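Local coordinates for protein CCMAN5 (Cellulosimicrobium cellulans, PDB 2XSG) that hydrolyses alpha-mannosidic linkages as a family 92 glycoside hydrolase and probably uncaps mannose-6-phosphate on yeast-made glycans, at residues 736-739 with 740-744. Sequence-based numbering, arbitrary orientation.
Sequences VDYA and TVVGG
Tyr738 and Val742 meet in a CH-pi contact one turn apart on the short helix 738-742, which follows directly on edge strand 735-737 of a small three-stranded antiparallel sheet in the catalytic domain. CG1 of Val742 sits over one face of the phenol ring, 4.0 Å from the Tyr738 ring centroid and 29° off its normal. With CG anti to the backbone N (chi1 178°), the tyrosine ring points outward and leans toward the next turn, bringing one face to this methyl, while its OH bonds to Ala364 O. Val742 N donates an almost straight bond to Tyr738 O (3.0 Å). Asp737 is the N-cap: its OD1 accepts from Ala739 N at 3.2 Å, met from above the carboxylate plane, and OD2 pairs with Ser685 OG beside the neighbouring strand. A water links Asp737 N to Thr740 OG1. On the buried side, CG2 of Val736 packs on CG2 of Val741 at 3.7 Å, both against Leu677. A leucine in place of Tyr738 would probably leave Ala364 O without this donor and Val742 without its aromatic cover. A side-chain cap at the start and a backbone Schellman motif at Gly744 beyond the last turn hold this short helix.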
ATOM      1  N   VAL A 736      13.256  19.785   6.071  1.00  8.56           N
ATOM      2  CA  VAL A 736      13.392  19.693   7.518  1.00  8.70           C
ATOM      3  C   VAL A 736      13.859  18.290   7.913  1.00  8.52           C
ATOM      4  O   VAL A 736      13.578  17.302   7.209  1.00  8.21           O
ATOM      5  CB  VAL A 736      12.076  20.045   8.288  1.00  8.91           C
ATOM      6  CG1 VAL A 736      11.330  21.210   7.639  1.00  9.47           C
ATOM      7  CG2 VAL A 736      11.173  18.849   8.352  1.00 10.38           C
ATOM      8  N   ASP A 737      14.557  18.202   9.045  1.00  8.18           N
ATOM      9  CA  ASP A 737      15.004  16.914   9.550  1.00  8.20           C
ATOM     10  C   ASP A 737      13.896  16.198  10.295  1.00  7.72           C
ATOM     11  O   ASP A 737      13.063  16.838  10.959  1.00  7.50           O
ATOM     12  CB  ASP A 737      16.217  17.052  10.451  1.00  8.74           C
ATOM     13  CG  ASP A 737      17.040  15.776  10.493  1.00 10.94           C
ATOM     14  OD1 ASP A 737      16.978  15.066  11.536  1.00 11.75           O
ATOM     15  OD2 ASP A 737      17.699  15.474   9.457  1.00 12.38           O
ATOM     16  N   TYR A 738      13.904  14.869  10.190  1.00  7.01           N
ATOM     17  CA  TYR A 738      12.991  14.011  10.948  1.00  6.61           C
ATOM     18  C   TYR A 738      12.984  14.344  12.447  1.00  6.64           C
ATOM     19  O   TYR A 738      11.914  14.400  13.080  1.00  6.26           O
ATOM     20  CB  TYR A 738      13.368  12.551  10.734  1.00  6.46           C
ATOM     21  CG  TYR A 738      12.521  11.554  11.498  1.00  6.01           C
ATOM     22  CD1 TYR A 738      11.248  11.211  11.054  1.00  5.27           C
ATOM     23  CD2 TYR A 738      13.014  10.935  12.660  1.00  3.34           C
ATOM     24  CE1 TYR A 738      10.476  10.283  11.755  1.00  6.63           C
ATOM     25  CE2 TYR A 738      12.251  10.012  13.372  1.00  4.67           C
ATOM     26  CZ  TYR A 738      10.988   9.683  12.910  1.00  5.00           C
ATOM     27  OH  TYR A 738      10.223   8.778  13.596  1.00  2.84           O
ATOM     28  N   ALA A 739      14.171  14.587  13.007  1.00  6.23           N
ATOM     29  CA  ALA A 739      14.289  14.900  14.433  1.00  6.41           C
ATOM     30  C   ALA A 739      13.459  16.137  14.806  1.00  6.17           C
ATOM     31  O   ALA A 739      12.845  16.200  15.880  1.00  6.54           O
ATOM     32  CB  ALA A 739      15.801  15.067  14.858  1.00  6.42           C
ATOM     33  N   THR A 740      13.428  17.110  13.908  1.00  6.61           N
ATOM     34  CA  THR A 740      12.719  18.361  14.157  1.00  7.06           C
ATOM     35  C   THR A 740      11.225  18.095  14.256  1.00  7.02           C
ATOM     36  O   THR A 740      10.548  18.596  15.159  1.00  7.20           O
ATOM     37  CB  THR A 740      13.034  19.398  13.072  1.00  6.68           C
ATOM     38  OG1 THR A 740      14.442  19.633  13.069  1.00  7.14           O
ATOM     39  CG2 THR A 740      12.314  20.706  13.331  1.00  7.53           C
ATOM     40  N   VAL A 741      10.735  17.260  13.348  1.00  7.01           N
ATOM     41  CA  VAL A 741       9.336  16.890  13.310  1.00  6.62           C
ATOM     42  C   VAL A 741       8.900  16.149  14.574  1.00  6.65           C
ATOM     43  O   VAL A 741       8.022  16.634  15.304  1.00  5.74           O
ATOM     44  CB  VAL A 741       8.979  16.074  12.035  1.00  6.59           C
ATOM     45  CG1 VAL A 741       7.501  15.659  12.078  1.00  7.33           C
ATOM     46  CG2 VAL A 741       9.230  16.894  10.784  1.00  6.18           C
ATOM     47  N   VAL A 742       9.482  14.972  14.826  1.00  6.95           N
ATOM     48  CA  VAL A 742       9.045  14.155  15.971  1.00  7.73           C
ATOM     49  C   VAL A 742       9.415  14.789  17.316  1.00  8.62           C
ATOM     50  O   VAL A 742       8.854  14.420  18.351  1.00  8.99           O
ATOM     51  CB  VAL A 742       9.517  12.674  15.901  1.00  7.37           C
ATOM     52  CG1 VAL A 742       8.948  12.008  14.683  1.00  6.90           C
ATOM     53  CG2 VAL A 742      11.028  12.576  15.925  1.00  6.29           C
ATOM     54  N   GLY A 743      10.356  15.736  17.283  1.00  9.14           N
ATOM     55  CA  GLY A 743      10.694  16.580  18.430  1.00  9.90           C
ATOM     56  C   GLY A 743       9.587  17.541  18.859  1.00 10.45           C
ATOM     57  O   GLY A 743       9.654  18.126  19.949  1.00 10.91           O
ATOM     58  N   GLY A 744       8.557  17.692  18.027  1.00  9.96           N
ATOM     59  CA  GLY A 744       7.373  18.470  18.406  1.00  9.66           C
ATOM     60  C   GLY A 744       7.506  19.937  18.052  1.00  9.60           C
ATOM     61  O   GLY A 744       7.030  20.806  18.779  1.00 10.00           O
TER
HETATM   62  O   HOH W   1      15.436  20.392  10.404  1.00  6.04           O